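Local structure of apical membrane antigen 1, soluble form (2X2Z) at residues 62-67 with 192-197; 96-101 with 163-168; 156-161 with 204-209. The protein takes part in host cell invasion as a parasite-surface component of the moving junction, the ring formed between the plasma membranes of the parasite tip and the host cell. All coordinates share one frame; numbering follows the deposited sequence.

Overall arrangement
The three contacts lie within DI of the AMA1 ectodomain and illustrate how a domain with long loops between its strands is tied together by short pairings. Contact 1 is a separate two-stranded ribbon; contact 3 lies in the five-stranded antiparallel sheet, where strand 150-157 neighbours the strand 162-165 of contact 2. Contact 2 is the bridge between them: its centre lies about 17 Å from that of contact 1 and about 13 Å from that of contact 3. Phe-96 packs on Leu-63 and Phe-193 of contact 1, while Leu-166 CD1 comes within 3.7 Å of Tyr-207 CE1 in contact 3. Contacts 1 and 3 do not touch, their nearest atoms being about 7 Å apart.

Contact 1 (62-67 with 192-197); sequences ELQQPD and CFKPRK
Glu-62 and Leu-63 pair with Lys-194 and Phe-193 in a two-stranded antiparallel ribbon of DI, a compact example of one short sheet carrying different chemistry on its two faces. Backbone hydrogen bonds supply the frame. Glu-62 and Lys-194 form the hydrogen-bonded pair, with Glu-62 N to Lys-194 O at 2.9 Å and Lys-194 N to Glu-62 O at 3.1 Å. Two residues on, past the Leu-63/Phe-193 pair, Gln-64 N reaches Cys-192 O at 2.8 Å, approaching somewhat out of the carbonyl plane, while CB and CG of Gln-64 lean on the same oxygen. Cys-192 is itself held by its disulfide to Cys-179.

The apolar contact belongs to the non-hydrogen-bonded pair: Leu-63 CD1 meets Phe-193 CB at 3.9 Å. With its CG lodged between backbone N and carbonyl carbon (chi1 51°), the Phe-193 ring turns from segment 62-67 and meets Phe-96 edge-to-face.

Charge gathers on the other face. The Glu-62 chain runs extended alongside Arg-196, Glu-62 CB lying 3.7 Å from Arg-196 CG. Beyond, Glu-62 OE2 forms a salt bridge to Arg-196 NH1 at 3.3 Å, whose hydrogen bond is weak and bent. Carboxylate and guanidinium planes stand nearly perpendicular, 84° apart, so this is no flat two-pronged pairing. The Lys-194 chain runs alongside that of Glu-62, pointing the same way, its CE 3.7 Å from Glu-62 OE2 and its NZ farther off.

Arg-196 also gives its NE to Glu-267 of DII in a second salt bridge. The guanidinium is thus shared by carboxylates of two domains, and the nearby positive charges probably favour the ionised form of Glu-62.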
loop_
_atom_site.group_PDB
_atom_site.type_symbol
_atom_site.label_atom_id
_atom_site.label_comp_id
_atom_site.label_asym_id
_atom_site.label_seq_id
_atom_site.Cartn_x
_atom_site.Cartn_y
_atom_site.Cartn_z
ATOM N N GLU A 62 5.259 13.006 -3.602
ATOM C CA GLU A 62 6.380 13.861 -4.009
ATOM C C GLU A 62 5.816 15.098 -4.738
ATOM O O GLU A 62 4.932 14.988 -5.604
ATOM C CB GLU A 62 7.352 13.077 -4.890
ATOM C CG GLU A 62 8.491 13.919 -5.447
ATOM C CD GLU A 62 9.310 13.151 -6.497
ATOM O OE1 GLU A 62 10.537 12.953 -6.282
ATOM O OE2 GLU A 62 8.734 12.714 -7.512
ATOM N N LEU A 63 6.247 16.279 -4.356
ATOM C CA LEU A 63 5.613 17.502 -4.859
ATOM C C LEU A 63 6.589 18.035 -5.886
ATOM O O LEU A 63 7.763 17.716 -5.808
ATOM C CB LEU A 63 5.480 18.565 -3.752
ATOM C CG LEU A 63 4.253 18.557 -2.835
ATOM C CD1 LEU A 63 3.490 17.206 -2.748
ATOM C CD2 LEU A 63 4.424 19.316 -1.526
ATOM N N GLN A 64 6.136 18.892 -6.770
ATOM C CA GLN A 64 7.070 19.530 -7.748
ATOM C C GLN A 64 7.032 21.078 -7.762
ATOM O O GLN A 64 6.927 21.723 -8.834
ATOM C CB GLN A 64 6.866 18.897 -9.125
ATOM C CG GLN A 64 6.871 17.317 -9.056
ATOM C CD GLN A 64 6.812 16.596 -10.406
ATOM O OE1 GLN A 64 6.034 15.619 -10.596
ATOM N NE2 GLN A 64 7.695 16.996 -11.326
ATOM N N GLN A 65 7.194 21.653 -6.571
ATOM C CA GLN A 65 7.185 23.098 -6.335
ATOM C C GLN A 65 8.520 23.717 -6.816
ATOM O O GLN A 65 9.510 23.024 -6.933
ATOM C CB GLN A 65 6.950 23.423 -4.839
ATOM C CG GLN A 65 5.501 23.029 -4.302
ATOM C CD GLN A 65 5.408 23.109 -2.768
ATOM O OE1 GLN A 65 6.378 22.852 -2.095
ATOM N NE2 GLN A 65 4.215 23.425 -2.233
ATOM N N PRO A 66 8.531 25.019 -7.113
ATOM C CA PRO A 66 9.878 25.604 -7.427
ATOM C C PRO A 66 10.912 25.244 -6.349
ATOM O O PRO A 66 10.565 25.003 -5.157
ATOM C CB PRO A 66 9.626 27.116 -7.481
ATOM C CG PRO A 66 8.155 27.238 -7.892
ATOM C CD PRO A 66 7.456 26.033 -7.139
ATOM N N ASP A 67 12.156 25.173 -6.753
ATOM C CA ASP A 67 13.227 24.839 -5.820
ATOM C C ASP A 67 13.815 26.102 -5.135
ATOM O O ASP A 67 14.986 26.375 -5.237
ATOM C CB ASP A 67 14.340 23.999 -6.549
ATOM C CG ASP A 67 14.052 22.507 -6.556
ATOM O OD1 ASP A 67 13.425 21.949 -5.598
ATOM O OD2 ASP A 67 14.511 21.869 -7.503
ATOM N N CYS A 192 2.515 20.201 -9.744
ATOM C CA CYS A 192 2.259 18.770 -9.959
ATOM C C CYS A 192 2.815 17.969 -8.751
ATOM O O CYS A 192 3.651 18.491 -7.955
ATOM C CB CYS A 192 2.934 18.274 -11.255
ATOM S SG CYS A 192 2.437 19.247 -12.763
ATOM N N PHE A 193 2.364 16.697 -8.658
ATOM C CA PHE A 193 2.733 15.790 -7.575
ATOM C C PHE A 193 2.322 14.392 -7.954
ATOM O O PHE A 193 1.404 14.195 -8.807
ATOM C CB PHE A 193 2.089 16.246 -6.222
ATOM C CG PHE A 193 0.642 16.487 -6.282
ATOM C CD1 PHE A 193 -0.272 15.419 -6.194
ATOM C CD2 PHE A 193 0.167 17.769 -6.439
ATOM C CE1 PHE A 193 -1.658 15.673 -6.227
ATOM C CE2 PHE A 193 -1.163 18.041 -6.471
ATOM C CZ PHE A 193 -2.102 16.974 -6.379
ATOM N N LYS A 194 2.990 13.416 -7.359
ATOM C CA LYS A 194 2.673 12.023 -7.618
ATOM C C LYS A 194 3.049 11.187 -6.442
ATOM O O LYS A 194 3.911 11.580 -5.692
ATOM C CB LYS A 194 3.422 11.502 -8.880
ATOM C CG LYS A 194 4.962 11.563 -8.774
ATOM C CD LYS A 194 5.574 11.275 -10.203
ATOM C CE LYS A 194 7.018 10.809 -10.157
ATOM N NZ LYS A 194 7.613 10.982 -11.580
ATOM N N PRO A 195 2.446 9.981 -6.312
ATOM C CA PRO A 195 2.823 9.063 -5.213
ATOM C C PRO A 195 4.215 8.411 -5.488
ATOM O O PRO A 195 4.530 8.161 -6.646
ATOM C CB PRO A 195 1.793 7.967 -5.291
ATOM C CG PRO A 195 0.609 8.605 -6.076
ATOM C CD PRO A 195 1.306 9.451 -7.106
ATOM N N ARG A 196 5.003 8.172 -4.430
ATOM C CA ARG A 196 6.268 7.485 -4.543
ATOM C C ARG A 196 6.444 6.625 -3.320
ATOM O O ARG A 196 5.842 6.902 -2.278
ATOM C CB ARG A 196 7.448 8.477 -4.537
ATOM C CG ARG A 196 7.513 9.489 -5.661
ATOM C CD ARG A 196 7.971 8.848 -6.962
ATOM N NE ARG A 196 9.296 8.250 -6.816
ATOM C CZ ARG A 196 10.407 8.778 -7.335
ATOM N NH1 ARG A 196 10.357 9.899 -8.062
ATOM N NH2 ARG A 196 11.564 8.168 -7.141
ATOM N N LYS A 197 7.269 5.582 -3.474
ATOM C CA LYS A 197 8.044 4.984 -2.401
ATOM C C LYS A 197 9.514 5.094 -2.768
ATOM O O LYS A 197 9.849 5.267 -3.950
ATOM C CB LYS A 197 7.707 3.505 -2.326
ATOM C CG LYS A 197 6.247 3.254 -1.817
ATOM C CD LYS A 197 6.112 1.854 -1.238
ATOM C CE LYS A 197 4.616 1.632 -0.863
ATOM N NZ LYS A 197 4.384 0.274 -0.274
#

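Contact 2 (96-101 with 163-168); sequences FNLNFV and CHILYV
Phe-96 and Val-168 meet where an irregular loop crosses the end of strand 162-165, a member of the five-stranded antiparallel sheet of DI, in a sequence family assigned to the PAN clan. The loop does not extend the sheet: it runs across at a steep angle and joins the chain through a single bridge, Asn-97 with Leu-166. Leu-98 N donates a nearly straight bond to Ile-165 O at 2.9 Å, and beside it Leu-98 CB rests on the same carbonyl oxygen.

On one flank of this bridge the fit is ring against methyl. Val-168 projects CG1 anti to its own nitrogen (chi1 -179°), which sets that methyl over the centre of the Phe-96 ring, 3.7 Å from the centroid, in a CH-pi contact. Val-168 CB sits beside it, 3.5 Å from Phe-96 CG, so the branch point covers the root of the ring while the methyl covers its middle. Leu-63 of strand 60-63 lies over the opposite face, toward the rim, and Ile-61 also packs on the ring.

On the other flank Leu-98 is the bump and two aromatic rings form the hollow. Its CD1 lies 3.5 Å from Tyr-167 CD1 and also lies over one face of the Phe-100 ring, toward the rim. The rings incline obliquely, planes 62° apart, and touch through Phe-100 CZ and Tyr-167 CE1 at 3.8 Å; the leucine methyl fills the angle between them. Tyr-167 is further packed by Trp-290 and Trp-291 of DII, which makes this hollow part of a domain junction. Between the two flanks, Phe-96 O takes Val-168 N on an in-plane lone pair at 3.2 Å, with Tyr-167 N adding a weak bond to that same oxygen.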
loop_
_atom_site.group_PDB
_atom_site.type_symbol
_atom_site.label_atom_id
_atom_site.label_comp_id
_atom_site.label_asym_id
_atom_site.label_seq_id
_atom_site.Cartn_x
_atom_site.Cartn_y
_atom_site.Cartn_z
ATOM N N PHE A 96 -0.028 19.398 2.263
ATOM C CA PHE A 96 -1.365 18.785 2.164
ATOM C C PHE A 96 -1.928 18.721 3.592
ATOM O O PHE A 96 -3.082 18.257 3.782
ATOM C CB PHE A 96 -1.269 17.324 1.662
ATOM C CG PHE A 96 -0.988 17.152 0.154
ATOM C CD1 PHE A 96 -0.594 18.236 -0.652
ATOM C CD2 PHE A 96 -1.151 15.883 -0.465
ATOM C CE1 PHE A 96 -0.340 18.033 -2.048
ATOM C CE2 PHE A 96 -0.900 15.682 -1.826
ATOM C CZ PHE A 96 -0.494 16.732 -2.612
ATOM N N ASN A 97 -1.133 19.095 4.588
ATOM C CA ASN A 97 -1.573 18.880 6.009
ATOM C C ASN A 97 -2.741 19.792 6.422
ATOM O O ASN A 97 -2.680 21.007 6.298
ATOM C CB ASN A 97 -0.372 19.000 6.991
ATOM C CG ASN A 97 -0.787 18.859 8.492
ATOM O OD1 ASN A 97 -0.949 19.859 9.254
ATOM N ND2 ASN A 97 -0.962 17.686 8.887
ATOM N N LEU A 98 -3.777 19.193 7.003
ATOM C CA LEU A 98 -4.899 19.947 7.571
ATOM C C LEU A 98 -4.411 20.995 8.562
ATOM O O LEU A 98 -3.749 20.632 9.553
ATOM C CB LEU A 98 -5.838 19.007 8.343
ATOM C CG LEU A 98 -7.056 19.763 8.866
ATOM C CD1 LEU A 98 -7.962 19.818 7.689
ATOM C CD2 LEU A 98 -7.717 18.949 9.956
ATOM N N ASN A 99 -4.787 22.265 8.369
ATOM C CA ASN A 99 -4.203 23.304 9.245
ATOM C C ASN A 99 -5.208 23.872 10.256
ATOM O O ASN A 99 -4.918 24.829 10.980
ATOM C CB ASN A 99 -3.580 24.430 8.412
ATOM C CG ASN A 99 -4.594 25.166 7.618
ATOM O OD1 ASN A 99 -5.809 25.026 7.843
ATOM N ND2 ASN A 99 -4.133 25.941 6.658
ATOM N N PHE A 100 -6.378 23.276 10.309
ATOM C CA PHE A 100 -7.470 23.806 11.149
ATOM C C PHE A 100 -7.169 23.835 12.629
ATOM O O PHE A 100 -6.502 22.952 13.176
ATOM C CB PHE A 100 -8.796 23.061 10.879
ATOM C CG PHE A 100 -9.301 23.243 9.460
ATOM C CD1 PHE A 100 -8.755 24.227 8.624
ATOM C CD2 PHE A 100 -10.305 22.432 8.941
ATOM C CE1 PHE A 100 -9.190 24.395 7.297
ATOM C CE2 PHE A 100 -10.760 22.608 7.593
ATOM C CZ PHE A 100 -10.184 23.587 6.787
ATOM N N VAL A 101 -7.662 24.887 13.262
ATOM C CA VAL A 101 -7.686 24.990 14.696
ATOM C C VAL A 101 -9.115 24.827 15.226
ATOM O O VAL A 101 -10.100 25.212 14.567
ATOM C CB VAL A 101 -7.084 26.330 15.222
ATOM C CG1 VAL A 101 -5.608 26.465 14.845
ATOM C CG2 VAL A 101 -7.920 27.498 14.768
ATOM N N CYS A 163 0.624 11.950 14.079
ATOM C CA CYS A 163 -0.496 11.545 13.183
ATOM C C CYS A 163 -0.999 12.750 12.340
ATOM O O CYS A 163 -1.599 13.671 12.865
ATOM C CB CYS A 163 -1.674 10.982 14.043
ATOM S SG CYS A 163 -3.065 10.333 13.061
ATOM N N HIS A 164 -0.778 12.713 11.050
ATOM C CA HIS A 164 -1.107 13.788 10.101
ATOM C C HIS A 164 -2.452 13.458 9.448
ATOM O O HIS A 164 -2.635 12.362 8.966
ATOM C CB HIS A 164 -0.046 13.840 9.009
ATOM C CG HIS A 164 1.279 14.348 9.489
ATOM N ND1 HIS A 164 1.639 15.687 9.416
ATOM C CD2 HIS A 164 2.319 13.710 10.075
ATOM C CE1 HIS A 164 2.837 15.847 9.943
ATOM N NE2 HIS A 164 3.278 14.664 10.340
ATOM N N ILE A 165 -3.372 14.408 9.459
ATOM C CA ILE A 165 -4.608 14.319 8.727
ATOM C C ILE A 165 -4.353 15.195 7.528
ATOM O O ILE A 165 -3.959 16.358 7.684
ATOM C CB ILE A 165 -5.780 14.911 9.510
ATOM C CG1 ILE A 165 -5.990 14.123 10.815
ATOM C CG2 ILE A 165 -6.992 14.847 8.630
ATOM C CD1 ILE A 165 -6.025 12.600 10.601
ATOM N N LEU A 166 -4.512 14.633 6.346
ATOM C CA LEU A 166 -4.242 15.424 5.141
ATOM C C LEU A 166 -5.535 16.005 4.559
ATOM O O LEU A 166 -6.416 15.301 4.164
ATOM C CB LEU A 166 -3.574 14.557 4.094
ATOM C CG LEU A 166 -2.329 13.798 4.478
ATOM C CD1 LEU A 166 -1.866 13.130 3.194
ATOM C CD2 LEU A 166 -1.262 14.734 5.050
ATOM N N TYR A 167 -5.617 17.319 4.549
ATOM C CA TYR A 167 -6.703 18.038 3.944
ATOM C C TYR A 167 -6.747 17.803 2.489
ATOM O O TYR A 167 -7.836 17.647 1.941
ATOM C CB TYR A 167 -6.520 19.510 4.203
ATOM C CG TYR A 167 -7.662 20.358 3.729
ATOM C CD1 TYR A 167 -8.893 20.297 4.386
ATOM C CD2 TYR A 167 -7.516 21.265 2.631
ATOM C CE1 TYR A 167 -9.946 21.048 3.986
ATOM C CE2 TYR A 167 -8.582 22.066 2.233
ATOM C CZ TYR A 167 -9.802 21.936 2.963
ATOM O OH TYR A 167 -10.918 22.637 2.658
ATOM N N VAL A 168 -5.571 17.807 1.841
ATOM C CA VAL A 168 -5.530 17.420 0.450
ATOM C C VAL A 168 -5.537 15.874 0.266
ATOM O O VAL A 168 -4.593 15.203 0.665
ATOM C CB VAL A 168 -4.319 18.051 -0.289
ATOM C CG1 VAL A 168 -4.369 17.619 -1.754
ATOM C CG2 VAL A 168 -4.348 19.576 -0.166
#

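Contact 3 (156-161 with 204-209); sequences YDSKKR and HLIYGS
Strands 150-157 and 205-208 run antiparallel through this contact, two neighbouring inner strands of the five-stranded sheet, far apart in sequence, whose ends are finished by side chains. Tyr-156 and Ile-206 make the hydrogen-bonded pair, Tyr-156 N to Ile-206 O and Ile-206 N to Tyr-156 O both at 2.9 Å; Asp-157 and Leu-205 follow as the non-hydrogen-bonded pair. One further backbone bond, Ser-158 N to His-204 O at 2.9 Å, follows beyond the last pair, before the chain turns through residues 158-160.

His-204 O is gripped twice. Besides that amide it receives the hydroxyl of Ser-158, whose OG donates to it from 2.7 Å on an in-plane lone pair; a chi1 of 60° holds OG between the serine's backbone N and carbonyl carbon, close enough to serve this oxygen.

The imidazole of His-204 is sandwiched. Lys-159 folds its aliphatic chain over one face, CE 3.6 Å from the ring centroid in a CH-pi contact, and Leu-205 CG covers the opposite face toward the rim. At the ring's edge comes Asp-157, its OD1 close to His-204 CD2 at 3.3 Å, with carboxylate and ring planes well turned from each other. A water in the imidazole plane joins NE2, at 2.9 Å, to Asp-157 OD2, and Lys-160 NZ adds a weak bond to it. On the face opposite Asp-157 and Leu-205, the Tyr-156 and Ile-206 side chains pack against Leu-128 of helix 127-136.

Asp-157 has a second task: its OD1 accepts the nearly straight N-H of Lys-160 from above the carboxylate plane, at 2.9 Å. An acceptor aspartate three residues before its donor is an Asx motif, here starting the turn that leads from strand 150-157 into strand 162-165 of the antiparallel DI sheet.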
loop_
_atom_site.group_PDB
_atom_site.type_symbol
_atom_site.label_atom_id
_atom_site.label_comp_id
_atom_site.label_asym_id
_atom_site.label_seq_id
_atom_site.Cartn_x
_atom_site.Cartn_y
_atom_site.Cartn_z
ATOM N N TYR A 156 0.804 8.407 9.171
ATOM C CA TYR A 156 1.482 8.223 10.452
ATOM C C TYR A 156 2.998 8.335 10.181
ATOM O O TYR A 156 3.592 7.516 9.478
ATOM C CB TYR A 156 1.115 6.875 11.106
ATOM C CG TYR A 156 1.638 6.793 12.533
ATOM C CD1 TYR A 156 1.451 7.876 13.387
ATOM C CD2 TYR A 156 2.343 5.659 13.007
ATOM C CE1 TYR A 156 1.953 7.887 14.671
ATOM C CE2 TYR A 156 2.854 5.628 14.327
ATOM C CZ TYR A 156 2.643 6.760 15.153
ATOM O OH TYR A 156 3.132 6.853 16.446
ATOM N N ASP A 157 3.618 9.359 10.766
ATOM C CA ASP A 157 5.060 9.445 10.825
ATOM C C ASP A 157 5.424 8.710 12.076
ATOM O O ASP A 157 5.321 9.266 13.192
ATOM C CB ASP A 157 5.465 10.893 10.944
ATOM C CG ASP A 157 6.913 11.048 11.113
ATOM O OD1 ASP A 157 7.514 10.096 11.628
ATOM O OD2 ASP A 157 7.435 12.105 10.717
ATOM N N SER A 158 5.835 7.462 11.880
ATOM C CA SER A 158 6.094 6.529 12.960
ATOM C C SER A 158 7.398 6.855 13.666
ATOM O O SER A 158 7.609 6.416 14.782
ATOM C CB SER A 158 6.139 5.114 12.438
ATOM O OG SER A 158 7.165 4.903 11.456
ATOM N N LYS A 159 8.254 7.650 13.019
ATOM C CA LYS A 159 9.442 8.091 13.726
ATOM C C LYS A 159 9.141 9.161 14.775
ATOM O O LYS A 159 9.570 9.017 15.935
ATOM C CB LYS A 159 10.526 8.545 12.749
ATOM C CG LYS A 159 11.766 9.047 13.445
ATOM C CD LYS A 159 12.715 9.704 12.433
ATOM C CE LYS A 159 12.615 9.067 11.067
ATOM N NZ LYS A 159 13.869 9.418 10.209
ATOM N N LYS A 160 8.460 10.233 14.368
ATOM C CA LYS A 160 8.189 11.374 15.261
ATOM C C LYS A 160 6.982 11.078 16.139
ATOM O O LYS A 160 6.688 11.808 17.095
ATOM C CB LYS A 160 7.947 12.650 14.478
ATOM C CG LYS A 160 9.095 13.116 13.549
ATOM C CD LYS A 160 8.753 14.507 13.065
ATOM C CE LYS A 160 9.913 15.312 12.622
ATOM N NZ LYS A 160 10.297 14.926 11.212
ATOM N N ARG A 161 6.319 9.958 15.828
ATOM C CA ARG A 161 5.126 9.518 16.539
ATOM C C ARG A 161 4.019 10.579 16.380
ATOM O O ARG A 161 3.326 10.986 17.318
ATOM C CB ARG A 161 5.457 9.129 17.991
ATOM C CG ARG A 161 6.293 7.791 18.054
ATOM C CD ARG A 161 6.552 7.305 19.485
ATOM N NE ARG A 161 5.414 6.559 20.034
ATOM C CZ ARG A 161 4.588 6.961 20.998
ATOM N NH1 ARG A 161 4.708 8.158 21.584
ATOM N NH2 ARG A 161 3.600 6.152 21.378
ATOM N N HIS A 204 9.307 5.260 7.206
ATOM C CA HIS A 204 8.674 5.425 8.526
ATOM C C HIS A 204 7.331 6.194 8.345
ATOM O O HIS A 204 6.553 6.360 9.283
ATOM C CB HIS A 204 9.611 6.200 9.437
ATOM C CG HIS A 204 9.893 7.575 8.949
ATOM N ND1 HIS A 204 10.709 7.820 7.856
ATOM C CD2 HIS A 204 9.403 8.774 9.337
ATOM C CE1 HIS A 204 10.727 9.123 7.617
ATOM N NE2 HIS A 204 9.939 9.720 8.495
ATOM N N LEU A 205 7.075 6.654 7.126
ATOM C CA LEU A 205 5.731 7.198 6.788
ATOM C C LEU A 205 4.742 6.130 6.287
ATOM O O LEU A 205 5.039 5.399 5.335
ATOM C CB LEU A 205 5.841 8.339 5.746
ATOM C CG LEU A 205 6.736 9.546 6.068
ATOM C CD1 LEU A 205 6.548 10.658 5.021
ATOM C CD2 LEU A 205 6.449 10.131 7.485
ATOM N N ILE A 206 3.562 6.086 6.915
ATOM C CA ILE A 206 2.465 5.197 6.521
ATOM C C ILE A 206 1.213 5.997 6.110
ATOM O O ILE A 206 0.593 6.647 6.906
ATOM C CB ILE A 206 2.140 4.140 7.655
ATOM C CG1 ILE A 206 3.405 3.360 8.070
ATOM C CG2 ILE A 206 1.165 3.096 7.190
ATOM C CD1 ILE A 206 3.966 3.877 9.318
ATOM N N TYR A 207 0.781 5.853 4.884
ATOM C CA TYR A 207 -0.366 6.544 4.353
ATOM C C TYR A 207 -1.556 5.611 4.399
ATOM O O TYR A 207 -1.416 4.395 4.197
ATOM C CB TYR A 207 -0.031 6.849 2.848
ATOM C CG TYR A 207 -1.051 7.731 2.128
ATOM C CD1 TYR A 207 -0.820 9.101 1.965
ATOM C CD2 TYR A 207 -2.232 7.175 1.555
ATOM C CE1 TYR A 207 -1.736 9.962 1.247
ATOM C CE2 TYR A 207 -3.168 8.017 0.831
ATOM C CZ TYR A 207 -2.906 9.387 0.704
ATOM O OH TYR A 207 -3.796 10.176 0.072
ATOM N N GLY A 208 -2.758 6.175 4.601
ATOM C CA GLY A 208 -3.992 5.359 4.635
ATOM C C GLY A 208 -5.227 6.202 4.440
ATOM O O GLY A 208 -5.178 7.367 4.707
ATOM N N SER A 209 -6.311 5.639 3.905
ATOM C CA SER A 209 -7.610 6.309 3.935
ATOM C C SER A 209 -8.062 6.284 5.388
ATOM O O SER A 209 -7.607 5.435 6.145
ATOM C CB SER A 209 -8.664 5.529 3.111
ATOM O OG SER A 209 -9.271 4.495 3.908
HETATM O O HOH W 1 9.452 12.526 9.220
#